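Local coordinates for protein hydroxyethylphosphonate dioxygenase (Streptomyces albus, PDB 6B9R) that binds 2-hydroxyethylphosphonate at an iron centre and probably oxidises it with dioxygen to hydroxymethylphosphonate, at residues 326-331 / 345-350; 154-159 / 413-418. One frame throughout, in Å; residues are numbered along the deposited sequence.

Contact 1. Residues 326-331 / 345-350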
loop_
_atom_site.group_PDB
_atom_site.type_symbol
_atom_site.label_atom_id
_atom_site.label_comp_id
_atom_site.label_asym_id
_atom_site.label_seq_id
_atom_site.Cartn_x
_atom_site.Cartn_y
_atom_site.Cartn_z
ATOM N N PRO A 326 21.732 7.925 -30.832
ATOM C CA PRO A 326 20.984 8.329 -29.633
ATOM C C PRO A 326 19.711 9.056 -30.026
ATOM O O PRO A 326 19.725 9.935 -30.889
ATOM C CB PRO A 326 21.953 9.264 -28.902
ATOM C CG PRO A 326 22.767 9.864 -30.005
ATOM C CD PRO A 326 22.894 8.799 -31.082
ATOM N N ALA A 327 18.604 8.661 -29.403
ATOM C CA ALA A 327 17.361 9.405 -29.533
ATOM C C ALA A 327 17.162 10.377 -28.384
ATOM O O ALA A 327 16.573 11.449 -28.574
ATOM C CB ALA A 327 16.170 8.443 -29.596
ATOM N N TYR A 328 17.626 10.011 -27.196
ATOM C CA TYR A 328 17.484 10.835 -26.008
ATOM C C TYR A 328 18.798 10.814 -25.255
ATOM O O TYR A 328 19.536 9.827 -25.303
ATOM C CB TYR A 328 16.382 10.317 -25.047
ATOM C CG TYR A 328 15.117 9.884 -25.738
ATOM C CD1 TYR A 328 14.332 10.799 -26.418
ATOM C CD2 TYR A 328 14.706 8.557 -25.705
ATOM C CE1 TYR A 328 13.166 10.398 -27.063
ATOM C CE2 TYR A 328 13.541 8.149 -26.325
ATOM C CZ TYR A 328 12.771 9.074 -26.992
ATOM O OH TYR A 328 11.622 8.672 -27.618
ATOM N N ARG A 329 19.067 11.890 -24.529
ATOM C CA ARG A 329 20.175 11.907 -23.581
ATOM C C ARG A 329 19.575 12.173 -22.212
ATOM O O ARG A 329 18.879 13.177 -22.021
ATOM C CB ARG A 329 21.224 12.959 -23.952
ATOM C CG ARG A 329 22.600 12.697 -23.323
ATOM C CD ARG A 329 22.662 13.194 -21.884
ATOM N NE ARG A 329 22.425 14.635 -21.819
ATOM C CZ ARG A 329 23.360 15.573 -21.954
ATOM N NH1 ARG A 329 24.642 15.252 -22.155
ATOM N NH2 ARG A 329 23.009 16.850 -21.877
ATOM N N PHE A 330 19.805 11.260 -21.277
ATOM C CA PHE A 330 19.231 11.376 -19.945
ATOM C C PHE A 330 20.271 11.887 -18.962
ATOM O O PHE A 330 21.450 11.537 -19.060
ATOM C CB PHE A 330 18.706 10.034 -19.440
ATOM C CG PHE A 330 17.618 9.426 -20.279
ATOM C CD1 PHE A 330 16.427 10.100 -20.517
ATOM C CD2 PHE A 330 17.762 8.142 -20.777
ATOM C CE1 PHE A 330 15.410 9.503 -21.271
ATOM C CE2 PHE A 330 16.750 7.548 -21.525
ATOM C CZ PHE A 330 15.580 8.236 -21.775
ATOM N N THR A 331 19.813 12.690 -17.997
ATOM C CA THR A 331 20.608 13.113 -16.854
ATOM C C THR A 331 19.851 12.712 -15.593
ATOM O O THR A 331 18.662 13.023 -15.458
ATOM C CB THR A 331 20.857 14.625 -16.868
ATOM O OG1 THR A 331 21.541 14.996 -18.076
ATOM C CG2 THR A 331 21.724 15.037 -15.681
ATOM N N LEU A 345 14.570 12.646 -14.058
ATOM C CA LEU A 345 15.444 12.771 -15.215
ATOM C C LEU A 345 15.272 14.107 -15.914
ATOM O O LEU A 345 14.154 14.605 -16.070
ATOM C CB LEU A 345 15.178 11.666 -16.243
ATOM C CG LEU A 345 15.423 10.236 -15.765
ATOM C CD1 LEU A 345 14.809 9.237 -16.754
ATOM C CD2 LEU A 345 16.905 9.989 -15.601
ATOM N N ALA A 346 16.395 14.672 -16.362
ATOM C CA ALA A 346 16.371 15.659 -17.427
ATOM C C ALA A 346 16.541 14.896 -18.733
ATOM O O ALA A 346 17.433 14.050 -18.849
ATOM C CB ALA A 346 17.483 16.703 -17.252
ATOM N N VAL A 347 15.671 15.166 -19.700
ATOM C CA VAL A 347 15.634 14.415 -20.948
ATOM C C VAL A 347 15.897 15.378 -22.090
ATOM O O VAL A 347 15.077 16.264 -22.360
ATOM C CB VAL A 347 14.285 13.708 -21.150
ATOM C CG1 VAL A 347 14.314 12.887 -22.446
ATOM C CG2 VAL A 347 13.939 12.848 -19.932
ATOM N N ASP A 348 17.023 15.198 -22.780
ATOM C CA ASP A 348 17.258 15.894 -24.037
ATOM C C ASP A 348 16.683 15.033 -25.145
ATOM O O ASP A 348 17.137 13.901 -25.353
ATOM C CB ASP A 348 18.744 16.154 -24.272
ATOM C CG ASP A 348 19.305 17.171 -23.314
ATOM O OD1 ASP A 348 18.627 18.188 -23.077
ATOM O OD2 ASP A 348 20.412 16.950 -22.786
ATOM N N VAL A 349 15.669 15.551 -25.827
ATOM C CA VAL A 349 15.031 14.830 -26.920
ATOM C C VAL A 349 15.778 15.208 -28.188
ATOM O O VAL A 349 15.734 16.360 -28.625
ATOM C CB VAL A 349 13.541 15.160 -27.027
ATOM C CG1 VAL A 349 12.915 14.385 -28.194
ATOM C CG2 VAL A 349 12.836 14.807 -25.714
ATOM N N LEU A 350 16.485 14.236 -28.764
ATOM C CA LEU A 350 17.383 14.485 -29.884
ATOM C C LEU A 350 16.785 14.077 -31.217
ATOM O O LEU A 350 17.047 14.730 -32.233
ATOM C CB LEU A 350 18.703 13.732 -29.675
ATOM C CG LEU A 350 19.402 14.011 -28.336
ATOM C CD1 LEU A 350 20.601 13.099 -28.149
ATOM C CD2 LEU A 350 19.797 15.482 -28.227
#
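R329 and D348 stand side by side on one face of an antiparallel strand pair, an example of a backbone register that sets up a salt bridge. They form a hydrogen-bonded pair, R329 N giving to D348 O and D348 N to R329 O. The arginine can be followed outward. Its CB lies 4.1 Å from D348 CB and also touches CD1 of L350. CG stands anti to the backbone N (chi1 -159°), and bends at the next two torsions bring the guanidinium edge alongside the aspartate. NE makes a weak bond to D348 OD2 at 3.2 Å; NH2 reaches the same oxygen at 2.8 Å. One carboxylate oxygen thus takes both donors, but not squarely: OD2 lies 28° out of the guanidinium plane, and the two planes are 47° apart. A leucine in place of R329 would probably leave OD2 of D348 without its positive mate, and the carboxylate freer to turn.

The other face is mainly apolar. F330 lies alongside V347, its CE1 3.7 Å from CG1, with CG2 in the ring plane at the edge. Y328 runs beside V349, CE1 to CG1 at 4.2 Å, and A327 CB sits over the centre of its ring. The phenol OH is held beyond the pair by A356 O and L406 N. Where the strand begins, A327 and Y328 both face Y320, a classic beta bulge, while A327 O accepts from L350 N at 2.8 Å.

The hairpin 328-332/343-349 is an inner part of its sheet. Strand 317-320 flanks it beyond 328-332, where W318 meets the ring of F330, and strand 412-419 flanks it beyond 343-349. L250 of the second subunit packs on F330 and L345.

Contact 2. Residues 154-159 / 413-418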
loop_
_atom_site.group_PDB
_atom_site.type_symbol
_atom_site.label_atom_id
_atom_site.label_comp_id
_atom_site.label_asym_id
_atom_site.label_seq_id
_atom_site.Cartn_x
_atom_site.Cartn_y
_atom_site.Cartn_z
ATOM N N PHE A 154 10.439 16.586 -4.725
ATOM C CA PHE A 154 11.520 16.663 -5.691
ATOM C C PHE A 154 11.469 18.050 -6.301
ATOM O O PHE A 154 10.426 18.459 -6.824
ATOM C CB PHE A 154 11.383 15.609 -6.793
ATOM C CG PHE A 154 12.287 15.873 -7.941
ATOM C CD1 PHE A 154 13.625 15.518 -7.880
ATOM C CD2 PHE A 154 11.829 16.542 -9.058
ATOM C CE1 PHE A 154 14.484 15.806 -8.930
ATOM C CE2 PHE A 154 12.692 16.846 -10.110
ATOM C CZ PHE A 154 14.023 16.466 -10.045
ATOM N N THR A 155 12.585 18.768 -6.252
ATOM C CA THR A 155 12.633 20.128 -6.754
ATOM C C THR A 155 13.711 20.238 -7.816
ATOM O O THR A 155 14.840 19.788 -7.605
ATOM C CB THR A 155 12.899 21.120 -5.623
ATOM O OG1 THR A 155 11.875 20.981 -4.625
ATOM C CG2 THR A 155 12.871 22.533 -6.157
ATOM N N TYR A 156 13.352 20.826 -8.950
ATOM C CA TYR A 156 14.273 21.135 -10.037
ATOM C C TYR A 156 14.441 22.646 -10.129
ATOM O O TYR A 156 13.444 23.370 -10.148
ATOM C CB TYR A 156 13.738 20.585 -11.358
ATOM C CG TYR A 156 14.633 20.890 -12.522
ATOM C CD1 TYR A 156 15.683 20.049 -12.843
ATOM C CD2 TYR A 156 14.429 22.025 -13.301
ATOM C CE1 TYR A 156 16.514 20.330 -13.922
ATOM C CE2 TYR A 156 15.252 22.314 -14.373
ATOM C CZ TYR A 156 16.295 21.465 -14.677
ATOM O OH TYR A 156 17.108 21.756 -15.748
ATOM N N PHE A 157 15.691 23.124 -10.185
ATOM C CA PHE A 157 15.981 24.556 -10.094
ATOM C C PHE A 157 16.253 25.173 -11.465
ATOM O O PHE A 157 16.949 24.585 -12.294
ATOM C CB PHE A 157 17.180 24.797 -9.175
ATOM C CG PHE A 157 16.934 24.392 -7.752
ATOM C CD1 PHE A 157 16.319 25.266 -6.870
ATOM C CD2 PHE A 157 17.305 23.136 -7.298
ATOM C CE1 PHE A 157 16.087 24.904 -5.549
ATOM C CE2 PHE A 157 17.081 22.757 -5.984
ATOM C CZ PHE A 157 16.461 23.642 -5.101
ATOM N N VAL A 158 15.695 26.363 -11.699
ATOM C CA VAL A 158 15.992 27.172 -12.881
ATOM C C VAL A 158 16.468 28.538 -12.399
ATOM O O VAL A 158 15.747 29.235 -11.672
ATOM C CB VAL A 158 14.777 27.326 -13.814
ATOM C CG1 VAL A 158 15.156 28.208 -15.009
ATOM C CG2 VAL A 158 14.250 25.954 -14.284
ATOM N N GLY A 159 17.674 28.928 -12.811
ATOM C CA GLY A 159 18.193 30.226 -12.463
ATOM C C GLY A 159 18.804 30.246 -11.079
ATOM O O GLY A 159 18.933 29.209 -10.416
ATOM N N GLU A 413 14.664 20.030 -24.301
ATOM C CA GLU A 413 14.768 19.384 -23.002
ATOM C C GLU A 413 13.409 19.313 -22.322
ATOM O O GLU A 413 12.614 20.255 -22.401
ATOM C CB GLU A 413 15.748 20.135 -22.100
ATOM C CG GLU A 413 16.154 19.355 -20.853
ATOM C CD GLU A 413 17.059 20.168 -19.933
ATOM O OE1 GLU A 413 16.921 21.412 -19.921
ATOM O OE2 GLU A 413 17.903 19.569 -19.231
ATOM N N LEU A 414 13.150 18.212 -21.630
ATOM C CA LEU A 414 12.005 18.155 -20.741
ATOM C C LEU A 414 12.419 17.562 -19.405
ATOM O O LEU A 414 13.446 16.890 -19.283
ATOM C CB LEU A 414 10.830 17.367 -21.353
ATOM C CG LEU A 414 10.854 15.892 -21.729
ATOM C CD1 LEU A 414 10.849 14.975 -20.499
ATOM C CD2 LEU A 414 9.629 15.617 -22.587
ATOM N N LEU A 415 11.593 17.820 -18.399
ATOM C CA LEU A 415 11.783 17.280 -17.062
ATOM C C LEU A 415 10.829 16.105 -16.894
ATOM O O LEU A 415 9.653 16.209 -17.255
ATOM C CB LEU A 415 11.506 18.360 -16.013
ATOM C CG LEU A 415 11.606 18.002 -14.527
ATOM C CD1 LEU A 415 12.999 17.519 -14.176
ATOM C CD2 LEU A 415 11.219 19.231 -13.701
ATOM N N MET A 416 11.332 14.990 -16.356
ATOM C CA MET A 416 10.529 13.784 -16.160
ATOM C C MET A 416 10.645 13.328 -14.711
ATOM O O MET A 416 11.755 13.130 -14.198
ATOM C CB MET A 416 10.970 12.657 -17.114
ATOM C CG MET A 416 10.381 11.267 -16.821
ATOM S SD MET A 416 11.098 9.979 -17.890
ATOM C CE MET A 416 10.175 10.196 -19.401
ATOM N N LEU A 417 9.502 13.173 -14.049
ATOM C CA LEU A 417 9.456 12.604 -12.709
ATOM C C LEU A 417 8.532 11.398 -12.753
ATOM O O LEU A 417 7.366 11.537 -13.117
ATOM C CB LEU A 417 8.941 13.608 -11.673
ATOM C CG LEU A 417 8.875 12.976 -10.271
ATOM C CD1 LEU A 417 10.271 12.592 -9.746
ATOM C CD2 LEU A 417 8.178 13.878 -9.277
ATOM N N ARG A 418 9.059 10.234 -12.386
ATOM C CA ARG A 418 8.334 8.975 -12.366
ATOM C C ARG A 418 8.258 8.512 -10.922
ATOM O O ARG A 418 9.266 8.545 -10.210
ATOM C CB ARG A 418 9.044 7.924 -13.222
ATOM C CG ARG A 418 9.683 8.490 -14.476
ATOM C CD ARG A 418 10.539 7.437 -15.156
ATOM N NE ARG A 418 10.005 7.081 -16.462
ATOM C CZ ARG A 418 10.282 5.939 -17.086
ATOM N NH1 ARG A 418 11.063 5.031 -16.506
ATOM N NH2 ARG A 418 9.768 5.705 -18.286
HETATM O O HOH W 1 17.001 23.346 -17.950
HETATM O O HOH W 2 18.825 20.091 -16.648
#
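The rings of F154 and Y156 both turn to L415, a worked case of strands from facing sheets meeting through side chains and water, with no direct hydrogen bond between 154-159 and 413-418. L415 CD1 comes to the edge of the F154 ring, near its plane, 4.1 Å from CE2. L417 CD1 approaches the same ring obliquely, 4.3 Å from CG. The Y156 ring has two waters in its plane at the hydroxyl edge, and L415 CD1 arrives obliquely near CD1. The other methyl, CD2, rests 3.7 Å from Y156 CB, so the forked end of the leucine lies along the root of the tyrosine, the two side chains sliding past each other in opposite directions. Both reach across because CG is anti to the backbone N in each (chi1 179° for Y156).

Y156 and E413 approach from opposite directions and are joined through two waters. The tyrosine OH is 4.2 Å from OE2, too far for a direct bond. Water 1 bridges OH, at 2.7 Å, to OE1, and water 2 joins OH, at 2.6 Å, to OE2. Each water donates to its carboxylate oxygen, so hydroxyl, waters and carboxylate close a ring. The carboxylate stands at 90° to the tyrosine ring. Two such links are likely to limit the rotation of both groups.

The strand axes run nearly antiparallel, 9.9 Å apart, a spacing suited to side-chain packing between sheets. T155, which points away from L415, bonds through OG1 to NE2 of the iron ligand Q153. F154 points the other way, its side chain about 10 Å from the bound iron. The arrangement fits a bicupin enzyme, in which the back of the metal-bearing cupin sheet packs on a sheet of the second cupin domain.

In the fold
From the N terminus the chain first lays down 154-159, in the sheet that carries the iron ligand Q153. After a long course through further strands and the helices of 215-288 it comes to the hairpin of the second sheet, where 326-331 turns back within 13 residues to meet 345-350. Contact 1 thus closes a short hairpin. Only when the chain reaches 413-418 does contact 2 close, across 253 residues, so the small loop lies wholly within the large one. Strands 343-349 and 412-419 are neighbours, probably bonded through V347 O to L414 N and L345 N to M416 O. The hairpin is thereby tied to the strand packing against the iron-bearing sheet. Both contacts touch the second subunit.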